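Local coordinates for protein glutathione S-transferase enzyme with thioredoxin-like domain (Bradyrhizobium sp., PDB 4MF7) that probably catalyses the conjugation of glutathione to electrophilic substrates, as a dimeric glutathione transferase with a thioredoxin-like N-terminal domain and a helical C-terminal domain, at residues W35-Y46 against L65-D73; Y175-L186 against L209-G217. One frame throughout, in Å; residues are numbered along the deposited sequence.

In the fold
Contact 1 (35-46 against 65-73) and contact 2 (175-186 against 209-217) lie on opposite sides of the chain's centre, with about 30 Å between their centres and about 14 Å between their nearest atoms, and they share no helix or strand. Contact 1 joins two parallel strands of the thioredoxin-like sheet at its outer margin and is only partly buried; it combines backbone hydrogen bonds, a carboxylate held by three donors and bridging waters with apolar packing on both faces of the sheet. Contact 2 packs helix 171-190 against helix 203-215 in the helical domain. It is the more buried of the two, and no hydrogen bond crosses it: leucine, valine and tryptophan side chains meet, with Tyr175 and Ser179 hydroxyls against a leucine methyl.

Contact 1 of 2, residues W35-Y46 against L65-D73; sequences WPAQHSDRIQLY and LPYEPHAID
The Glu68 carboxylate is gripped by the loop before strand 43-46: Gln38 N gives a hydrogen bond of 2.8 Å to the syn lone pair of Glu68 OE2, and His39 N reaches Glu68 OE1 at 2.8 Å. From the opposite face of the carboxylate plane, Gln44 NE2 also bonds Glu68 OE1 (3.0 Å). The Glu68 side chain, extended beyond CG (chi2 176°), carries the carboxylate out to these amides. The Gln44 amide is held at both its N and its O, since its NE2 also donates to Arg42 O, while its OE1 accepts from His70 NE2 at 2.8 Å; this fixes the amide's rotation and ties His70 to the same chain of bonds. Trp35 CB lies over a face of the His70 ring, and Ile72 CD1 sits over the indole's six-membered ring, 3.6 Å from its centroid. The backbones pair alongside: Glu68 N bonds Ile43 O, Leu45 N bonds Glu68 O at 2.9 Å, and His70 N bonds Leu45 O. On the other face of the sheet Ile43 and Leu45 pack on Tyr67, in contact with Leu60 of helix 53-63, whose Glu61 bonds the Tyr67 hydroxyl. Parallel strands joined through that helix form the beta-alpha-beta unit of the thioredoxin-like fold.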
loop_
_atom_site.group_PDB
_atom_site.type_symbol
_atom_site.label_atom_id
_atom_site.label_comp_id
_atom_site.label_asym_id
_atom_site.label_seq_id
_atom_site.Cartn_x
_atom_site.Cartn_y
_atom_site.Cartn_z
ATOM N N TRP A 35 -4.368 16.572 21.060
ATOM C CA TRP A 35 -2.971 16.901 20.740
ATOM C C TRP A 35 -2.923 18.252 20.072
ATOM O O TRP A 35 -2.893 18.340 18.851
ATOM C CB TRP A 35 -2.312 15.818 19.848
ATOM C CG TRP A 35 -2.180 14.508 20.549
ATOM C CD1 TRP A 35 -1.176 14.125 21.382
ATOM C CD2 TRP A 35 -3.096 13.412 20.493
ATOM N NE1 TRP A 35 -1.403 12.864 21.847
ATOM C CE2 TRP A 35 -2.585 12.405 21.329
ATOM C CE3 TRP A 35 -4.304 13.186 19.822
ATOM C CZ2 TRP A 35 -3.226 11.182 21.502
ATOM C CZ3 TRP A 35 -4.948 11.984 20.001
ATOM C CH2 TRP A 35 -4.398 10.984 20.820
ATOM N N PRO A 36 -2.925 19.335 20.880
ATOM C CA PRO A 36 -3.032 20.682 20.313
ATOM C C PRO A 36 -1.851 21.050 19.427
ATOM O O PRO A 36 -0.733 20.590 19.671
ATOM C CB PRO A 36 -3.090 21.592 21.562
ATOM C CG PRO A 36 -3.564 20.705 22.662
ATOM C CD PRO A 36 -2.988 19.351 22.355
ATOM N N ALA A 37 -2.112 21.860 18.419
ATOM C CA ALA A 37 -1.072 22.355 17.539
ATOM C C ALA A 37 -0.455 23.622 18.143
ATOM O O ALA A 37 -1.135 24.641 18.238
ATOM C CB ALA A 37 -1.664 22.671 16.176
ATOM N N GLN A 38 0.805 23.551 18.572
ATOM C CA GLN A 38 1.561 24.745 19.024
ATOM C C GLN A 38 1.967 25.623 17.841
ATOM O O GLN A 38 2.157 26.824 18.020
ATOM C CB GLN A 38 2.824 24.354 19.822
ATOM C CG GLN A 38 2.584 23.510 21.053
ATOM C CD GLN A 38 1.669 24.189 22.062
ATOM O OE1 GLN A 38 1.759 25.399 22.288
ATOM N NE2 GLN A 38 0.774 23.411 22.667
ATOM N N HIS A 39 2.114 25.008 16.652
ATOM C CA HIS A 39 2.531 25.640 15.436
ATOM C C HIS A 39 1.593 25.242 14.301
ATOM O O HIS A 39 1.852 24.292 13.549
ATOM C CB HIS A 39 3.961 25.263 15.089
ATOM C CG HIS A 39 4.909 25.459 16.235
ATOM N ND1 HIS A 39 5.244 26.710 16.712
ATOM C CD2 HIS A 39 5.554 24.568 17.020
ATOM C CE1 HIS A 39 6.057 26.578 17.745
ATOM N NE2 HIS A 39 6.261 25.290 17.954
ATOM N N SER A 40 0.500 25.987 14.171
ATOM C CA SER A 40 -0.602 25.598 13.282
ATOM C C SER A 40 -0.298 25.835 11.796
ATOM O O SER A 40 -1.064 25.405 10.931
ATOM C CB SER A 40 -1.886 26.321 13.700
ATOM O OG SER A 40 -1.692 27.710 13.557
ATOM N N ASP A 41 0.832 26.469 11.489
ATOM C CA ASP A 41 1.321 26.566 10.135
ATOM C C ASP A 41 2.259 25.423 9.751
ATOM O O ASP A 41 2.782 25.406 8.641
ATOM C CB ASP A 41 2.030 27.906 9.894
ATOM C CG ASP A 41 3.132 28.206 10.917
ATOM O OD1 ASP A 41 3.222 27.569 12.001
ATOM O OD2 ASP A 41 3.892 29.141 10.626
ATOM N N ARG A 42 2.469 24.475 10.659
ATOM C CA ARG A 42 3.323 23.310 10.378
ATOM C C ARG A 42 2.482 22.038 10.206
ATOM O O ARG A 42 1.437 21.898 10.826
ATOM C CB ARG A 42 4.336 23.067 11.503
ATOM C CG ARG A 42 5.274 24.239 11.763
ATOM C CD ARG A 42 6.307 23.914 12.828
ATOM N NE ARG A 42 6.987 25.139 13.254
ATOM C CZ ARG A 42 7.867 25.197 14.242
ATOM N NH1 ARG A 42 8.188 24.111 14.896
ATOM N NH2 ARG A 42 8.423 26.341 14.576
ATOM N N ILE A 43 3.002 21.118 9.387
ATOM C CA ILE A 43 2.447 19.746 9.293
ATOM C C ILE A 43 2.397 19.147 10.688
ATOM O O ILE A 43 3.400 19.188 11.416
ATOM C CB ILE A 43 3.290 18.879 8.348
ATOM C CG1 ILE A 43 3.088 19.352 6.908
ATOM C CG2 ILE A 43 2.884 17.402 8.446
ATOM C CD1 ILE A 43 4.172 18.906 5.963
ATOM N N GLN A 44 1.231 18.635 11.087
ATOM C CA GLN A 44 1.091 17.956 12.329
ATOM C C GLN A 44 1.285 16.469 12.057
ATOM O O GLN A 44 0.639 15.916 11.157
ATOM C CB GLN A 44 -0.274 18.189 12.955
ATOM C CG GLN A 44 -0.625 19.660 13.118
ATOM C CD GLN A 44 0.248 20.331 14.180
ATOM O OE1 GLN A 44 0.260 19.912 15.343
ATOM N NE2 GLN A 44 0.974 21.336 13.785
ATOM N N LEU A 45 2.177 15.847 12.818
ATOM C CA LEU A 45 2.458 14.395 12.696
ATOM C C LEU A 45 1.973 13.685 13.957
ATOM O O LEU A 45 2.374 14.045 15.070
ATOM C CB LEU A 45 3.956 14.136 12.467
ATOM C CG LEU A 45 4.386 12.668 12.500
ATOM C CD1 LEU A 45 3.779 11.897 11.317
ATOM C CD2 LEU A 45 5.896 12.557 12.452
ATOM N N TYR A 46 1.092 12.686 13.783
ATOM C CA TYR A 46 0.573 11.903 14.897
ATOM C C TYR A 46 1.081 10.498 14.726
ATOM O O TYR A 46 0.651 9.798 13.815
ATOM C CB TYR A 46 -0.955 11.941 14.937
ATOM C CG TYR A 46 -1.521 13.335 14.822
ATOM C CD1 TYR A 46 -1.674 14.148 15.952
ATOM C CD2 TYR A 46 -1.858 13.875 13.579
ATOM C CE1 TYR A 46 -2.142 15.449 15.838
ATOM C CE2 TYR A 46 -2.338 15.171 13.469
ATOM C CZ TYR A 46 -2.494 15.945 14.616
ATOM O OH TYR A 46 -2.944 17.247 14.514
ATOM N N LEU A 65 10.722 19.803 5.446
ATOM C CA LEU A 65 9.449 20.455 5.734
ATOM C C LEU A 65 9.307 20.730 7.225
ATOM O O LEU A 65 9.579 19.843 8.031
ATOM C CB LEU A 65 8.252 19.603 5.274
ATOM C CG LEU A 65 7.968 19.553 3.771
ATOM C CD1 LEU A 65 6.988 18.411 3.476
ATOM C CD2 LEU A 65 7.440 20.896 3.267
ATOM N N PRO A 66 8.823 21.939 7.601
ATOM C CA PRO A 66 8.469 22.123 8.997
ATOM C C PRO A 66 7.333 21.205 9.452
ATOM O O PRO A 66 6.340 21.020 8.743
ATOM C CB PRO A 66 8.045 23.599 9.068
ATOM C CG PRO A 66 8.742 24.237 7.896
ATOM C CD PRO A 66 8.645 23.187 6.829
ATOM N N TYR A 67 7.486 20.619 10.631
ATOM C CA TYR A 67 6.462 19.745 11.168
ATOM C C TYR A 67 6.493 19.695 12.674
ATOM O O TYR A 67 7.496 20.045 13.299
ATOM C CB TYR A 67 6.591 18.345 10.524
ATOM C CG TYR A 67 7.704 17.467 11.054
ATOM C CD1 TYR A 67 9.009 17.628 10.616
ATOM C CD2 TYR A 67 7.444 16.457 11.965
ATOM C CE1 TYR A 67 10.035 16.818 11.091
ATOM C CE2 TYR A 67 8.440 15.614 12.416
ATOM C CZ TYR A 67 9.735 15.797 11.992
ATOM O OH TYR A 67 10.715 14.967 12.462
ATOM N N GLU A 68 5.365 19.310 13.243
ATOM C CA GLU A 68 5.149 19.216 14.659
ATOM C C GLU A 68 4.715 17.824 15.060
ATOM O O GLU A 68 3.563 17.466 14.831
ATOM C CB GLU A 68 4.085 20.232 15.087
ATOM C CG GLU A 68 3.898 20.320 16.598
ATOM C CD GLU A 68 2.909 21.403 16.997
ATOM O OE1 GLU A 68 2.572 22.274 16.149
ATOM O OE2 GLU A 68 2.480 21.382 18.161
ATOM N N PRO A 69 5.636 17.040 15.676
ATOM C CA PRO A 69 5.297 15.684 16.047
ATOM C C PRO A 69 4.547 15.536 17.369
ATOM O O PRO A 69 4.751 16.320 18.309
ATOM C CB PRO A 69 6.665 15.009 16.124
ATOM C CG PRO A 69 7.547 16.087 16.665
ATOM C CD PRO A 69 7.064 17.321 15.937
ATOM N N HIS A 70 3.675 14.545 17.418
ATOM C CA HIS A 70 2.879 14.200 18.589
ATOM C C HIS A 70 2.911 12.686 18.752
ATOM O O HIS A 70 2.446 11.958 17.884
ATOM C CB HIS A 70 1.428 14.659 18.459
ATOM C CG HIS A 70 1.264 16.120 18.169
ATOM N ND1 HIS A 70 1.241 17.085 19.158
ATOM C CD2 HIS A 70 1.146 16.785 16.995
ATOM C CE1 HIS A 70 1.084 18.275 18.602
ATOM N NE2 HIS A 70 1.039 18.121 17.291
ATOM N N ALA A 71 3.441 12.225 19.883
ATOM C CA ALA A 71 3.434 10.808 20.220
ATOM C C ALA A 71 2.032 10.388 20.616
ATOM O O ALA A 71 1.379 11.046 21.414
ATOM C CB ALA A 71 4.411 10.502 21.354
ATOM N N ILE A 72 1.578 9.285 20.046
ATOM C CA ILE A 72 0.260 8.745 20.307
ATOM C C ILE A 72 0.469 7.547 21.238
ATOM O O ILE A 72 1.077 6.558 20.851
ATOM C CB ILE A 72 -0.422 8.346 18.982
ATOM C CG1 ILE A 72 -0.503 9.561 18.036
ATOM C CG2 ILE A 72 -1.806 7.770 19.220
ATOM C CD1 ILE A 72 -1.244 10.760 18.566
ATOM N N ASP A 73 0.010 7.669 22.481
ATOM C CA ASP A 73 0.286 6.654 23.517
ATOM C C ASP A 73 -0.680 5.472 23.391
ATOM O O ASP A 73 -1.823 5.534 23.858
ATOM C CB ASP A 73 0.198 7.295 24.917
ATOM C CG ASP A 73 0.793 6.422 26.029
ATOM O OD1 ASP A 73 1.038 5.214 25.812
ATOM O OD2 ASP A 73 1.001 6.963 27.141
HETATM O O HOH W 1 -0.937 10.289 23.615
HETATM O O HOH W 2 7.639 21.490 15.611
HETATM O O HOH W 3 4.978 22.351 7.020
#

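Contact 2 of 2, residues Y175-L186 against L209-G217; sequences YVAESKRLLGVL and LGWVRNLIG
Within the all-helical C-terminal domain of the glutathione transferase fold, helix 171-190 packs against helix 203-215, the segment axes running at 135° and 12.0 Å apart at their closest. That spacing is filled by side chains from both helices, chiefly Trp211 and Leu215 from 209-215. The indole of Trp211 extends across to segment 175-186 with CG anti to the backbone N (chi1 161°), bringing its CH2 to 3.5 Å from Leu182 CB. Leu182 CD2 lies against CZ2 of the same ring, and Leu186 CD2 meets the ring's edge near CZ3. The same methyl, Leu186 CD2, touches Val212 CG2 tip to tip at 3.9 Å. One turn further along, Leu215 spreads its two methyls: CD2 meets Leu183 CD1 end to end at 3.8 Å, while CD1 lies by the hydroxyls, 3.2 Å from Ser179 OG and 3.3 Å from Tyr175 OH, with Ser179 CB beside both methyls. Ser179 OG turns back to its own helix and donates to Tyr175 O (2.7 Å), which also accepts from Ser179 N; the same OG rests over the centre of the Tyr175 ring. Helix 232-241 adds Val233 against Leu186 and Trp236 against Val212. With the serine hydroxyl satisfied inside its own helix, the interface can bury it beside a leucine methyl, and cohesion between the helices here comes from apolar packing.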
loop_
_atom_site.group_PDB
_atom_site.type_symbol
_atom_site.label_atom_id
_atom_site.label_comp_id
_atom_site.label_asym_id
_atom_site.label_seq_id
_atom_site.Cartn_x
_atom_site.Cartn_y
_atom_site.Cartn_z
ATOM N N TYR A 175 7.990 -15.627 12.017
ATOM C CA TYR A 175 8.503 -14.258 11.862
ATOM C C TYR A 175 9.911 -14.264 11.240
ATOM O O TYR A 175 10.235 -13.435 10.379
ATOM C CB TYR A 175 8.506 -13.542 13.206
ATOM C CG TYR A 175 9.279 -12.237 13.246
ATOM C CD1 TYR A 175 8.661 -11.024 12.929
ATOM C CD2 TYR A 175 10.621 -12.210 13.630
ATOM C CE1 TYR A 175 9.363 -9.828 12.981
ATOM C CE2 TYR A 175 11.329 -11.020 13.681
ATOM C CZ TYR A 175 10.697 -9.834 13.362
ATOM O OH TYR A 175 11.406 -8.657 13.422
ATOM N N VAL A 176 10.724 -15.219 11.666
ATOM C CA VAL A 176 12.072 -15.380 11.143
ATOM C C VAL A 176 12.052 -15.840 9.689
ATOM O O VAL A 176 12.786 -15.288 8.863
ATOM C CB VAL A 176 12.903 -16.328 12.034
ATOM C CG1 VAL A 176 14.147 -16.833 11.310
ATOM C CG2 VAL A 176 13.276 -15.603 13.326
ATOM N N ALA A 177 11.212 -16.832 9.365
ATOM C CA ALA A 177 11.067 -17.287 7.974
ATOM C C ALA A 177 10.577 -16.153 7.054
ATOM O O ALA A 177 11.130 -15.964 5.954
ATOM C CB ALA A 177 10.130 -18.487 7.878
ATOM N N GLU A 178 9.619 -15.362 7.506
ATOM C CA GLU A 178 9.118 -14.281 6.660
ATOM C C GLU A 178 10.164 -13.170 6.497
ATOM O O GLU A 178 10.361 -12.661 5.407
ATOM C CB GLU A 178 7.787 -13.731 7.192
ATOM C CG GLU A 178 7.100 -12.703 6.285
ATOM C CD GLU A 178 6.815 -13.178 4.850
ATOM O OE1 GLU A 178 6.521 -12.311 4.009
ATOM O OE2 GLU A 178 6.873 -14.390 4.540
ATOM N N SER A 179 10.836 -12.819 7.590
ATOM C CA SER A 179 11.902 -11.826 7.580
ATOM C C SER A 179 13.023 -12.213 6.620
ATOM O O SER A 179 13.522 -11.367 5.872
ATOM C CB SER A 179 12.462 -11.662 9.000
ATOM O OG SER A 179 11.469 -11.116 9.851
ATOM N N LYS A 180 13.397 -13.490 6.630
ATOM C CA LYS A 180 14.420 -14.012 5.725
ATOM C C LYS A 180 13.973 -13.938 4.277
ATOM O O LYS A 180 14.757 -13.589 3.405
ATOM C CB LYS A 180 14.816 -15.449 6.079
ATOM C CG LYS A 180 15.695 -15.530 7.332
ATOM C CD LYS A 180 16.290 -16.923 7.539
ATOM C CE LYS A 180 17.602 -17.070 6.782
ATOM N NZ LYS A 180 18.248 -18.387 7.026
ATOM N N ARG A 181 12.711 -14.264 4.020
ATOM C CA ARG A 181 12.200 -14.237 2.654
ATOM C C ARG A 181 12.229 -12.808 2.109
ATOM O O ARG A 181 12.680 -12.586 0.988
ATOM C CB ARG A 181 10.780 -14.815 2.588
ATOM C CG ARG A 181 10.295 -15.078 1.161
ATOM C CD ARG A 181 8.786 -15.305 1.081
ATOM N NE ARG A 181 8.042 -14.094 1.426
ATOM C CZ ARG A 181 7.878 -13.042 0.626
ATOM N NH1 ARG A 181 8.386 -13.028 -0.607
ATOM N NH2 ARG A 181 7.194 -11.993 1.066
ATOM N N LEU A 182 11.766 -11.850 2.914
ATOM C CA LEU A 182 11.780 -10.431 2.547
ATOM C C LEU A 182 13.184 -9.875 2.357
ATOM O O LEU A 182 13.479 -9.174 1.393
ATOM C CB LEU A 182 11.061 -9.603 3.600
ATOM C CG LEU A 182 9.575 -9.226 3.517
ATOM C CD1 LEU A 182 8.778 -9.995 2.481
ATOM C CD2 LEU A 182 8.935 -9.326 4.895
ATOM N N LEU A 183 14.073 -10.182 3.294
ATOM C CA LEU A 183 15.467 -9.775 3.135
ATOM C C LEU A 183 16.061 -10.323 1.850
ATOM O O LEU A 183 16.891 -9.668 1.251
ATOM C CB LEU A 183 16.298 -10.267 4.329
ATOM C CG LEU A 183 16.115 -9.498 5.640
ATOM C CD1 LEU A 183 16.805 -10.263 6.772
ATOM C CD2 LEU A 183 16.635 -8.080 5.568
ATOM N N GLY A 184 15.666 -11.539 1.464
ATOM C CA GLY A 184 16.173 -12.166 0.220
ATOM C C GLY A 184 15.750 -11.406 -1.040
ATOM O O GLY A 184 16.551 -11.203 -1.955
ATOM N N VAL A 185 14.505 -10.951 -1.049
ATOM C CA VAL A 185 14.008 -10.094 -2.117
ATOM C C VAL A 185 14.793 -8.797 -2.191
ATOM O O VAL A 185 15.257 -8.414 -3.260
ATOM C CB VAL A 185 12.499 -9.824 -1.947
ATOM C CG1 VAL A 185 12.011 -8.780 -2.952
ATOM C CG2 VAL A 185 11.739 -11.132 -2.126
ATOM N N LEU A 186 14.974 -8.142 -1.050
ATOM C CA LEU A 186 15.718 -6.898 -1.006
ATOM C C LEU A 186 17.177 -7.105 -1.431
ATOM O O LEU A 186 17.758 -6.290 -2.152
ATOM C CB LEU A 186 15.642 -6.293 0.402
ATOM C CG LEU A 186 15.828 -4.810 0.639
ATOM C CD1 LEU A 186 14.987 -3.944 -0.283
ATOM C CD2 LEU A 186 15.447 -4.539 2.091
ATOM N N LEU A 209 13.982 1.319 5.122
ATOM C CA LEU A 209 15.158 1.363 6.013
ATOM C C LEU A 209 14.800 1.081 7.471
ATOM O O LEU A 209 15.501 0.326 8.148
ATOM C CB LEU A 209 15.859 2.707 5.919
ATOM C CG LEU A 209 16.784 2.895 4.733
ATOM C CD1 LEU A 209 17.122 4.377 4.561
ATOM C CD2 LEU A 209 18.051 2.065 4.900
ATOM N N GLY A 210 13.742 1.722 7.971
ATOM C CA GLY A 210 13.367 1.588 9.378
ATOM C C GLY A 210 12.965 0.172 9.742
ATOM O O GLY A 210 13.293 -0.351 10.815
ATOM N N TRP A 211 12.251 -0.463 8.839
ATOM C CA TRP A 211 11.828 -1.842 9.034
ATOM C C TRP A 211 13.023 -2.784 9.177
ATOM O O TRP A 211 13.073 -3.599 10.096
ATOM C CB TRP A 211 10.895 -2.325 7.920
ATOM C CG TRP A 211 10.811 -3.842 7.842
ATOM C CD1 TRP A 211 10.171 -4.680 8.713
ATOM C CD2 TRP A 211 11.412 -4.683 6.847
ATOM N NE1 TRP A 211 10.337 -5.989 8.318
ATOM C CE2 TRP A 211 11.099 -6.017 7.180
ATOM C CE3 TRP A 211 12.194 -4.433 5.712
ATOM C CZ2 TRP A 211 11.533 -7.096 6.413
ATOM C CZ3 TRP A 211 12.626 -5.508 4.952
ATOM C CH2 TRP A 211 12.297 -6.819 5.308
ATOM N N VAL A 212 13.970 -2.703 8.256
ATOM C CA VAL A 212 15.182 -3.520 8.359
ATOM C C VAL A 212 15.975 -3.203 9.646
ATOM O O VAL A 212 16.408 -4.116 10.365
ATOM C CB VAL A 212 16.110 -3.342 7.141
ATOM C CG1 VAL A 212 17.321 -4.255 7.277
ATOM C CG2 VAL A 212 15.378 -3.641 5.839
ATOM N N ARG A 213 16.175 -1.923 9.924
ATOM C CA ARG A 213 16.834 -1.482 11.177
ATOM C C ARG A 213 16.217 -2.129 12.419
ATOM O O ARG A 213 16.927 -2.622 13.312
ATOM C CB ARG A 213 16.842 0.028 11.264
ATOM C CG ARG A 213 17.731 0.583 12.362
ATOM C CD ARG A 213 16.888 1.057 13.521
ATOM N NE ARG A 213 17.611 2.004 14.362
ATOM C CZ ARG A 213 17.041 2.727 15.317
ATOM N NH1 ARG A 213 15.732 2.625 15.543
ATOM N NH2 ARG A 213 17.776 3.564 16.039
ATOM N N ASN A 214 14.896 -2.171 12.456
ATOM C CA ASN A 214 14.170 -2.733 13.592
ATOM C C ASN A 214 14.215 -4.263 13.636
ATOM O O ASN A 214 14.228 -4.870 14.713
ATOM C CB ASN A 214 12.716 -2.257 13.556
ATOM C CG ASN A 214 11.922 -2.717 14.761
ATOM O OD1 ASN A 214 12.051 -2.160 15.847
ATOM N ND2 ASN A 214 11.105 -3.744 14.578
ATOM N N LEU A 215 14.237 -4.875 12.458
ATOM C CA LEU A 215 14.229 -6.339 12.310
ATOM C C LEU A 215 15.410 -6.970 13.040
ATOM O O LEU A 215 15.290 -8.053 13.606
ATOM C CB LEU A 215 14.294 -6.704 10.829
ATOM C CG LEU A 215 13.825 -8.071 10.378
ATOM C CD1 LEU A 215 12.307 -8.086 10.316
ATOM C CD2 LEU A 215 14.423 -8.348 9.010
ATOM N N ILE A 216 16.531 -6.257 13.032
ATOM C CA ILE A 216 17.783 -6.706 13.605
ATOM C C ILE A 216 18.108 -5.896 14.861
ATOM O O ILE A 216 19.280 -5.786 15.267
ATOM C CB ILE A 216 18.942 -6.553 12.592
ATOM C CG1 ILE A 216 19.184 -5.070 12.248
ATOM C CG2 ILE A 216 18.667 -7.390 11.343
ATOM C CD1 ILE A 216 20.475 -4.781 11.518
ATOM N N GLY A 217 17.063 -5.332 15.461
ATOM C CA GLY A 217 17.207 -4.418 16.576
ATOM C C GLY A 217 17.544 -5.159 17.847
ATOM O O GLY A 217 18.421 -4.723 18.588
#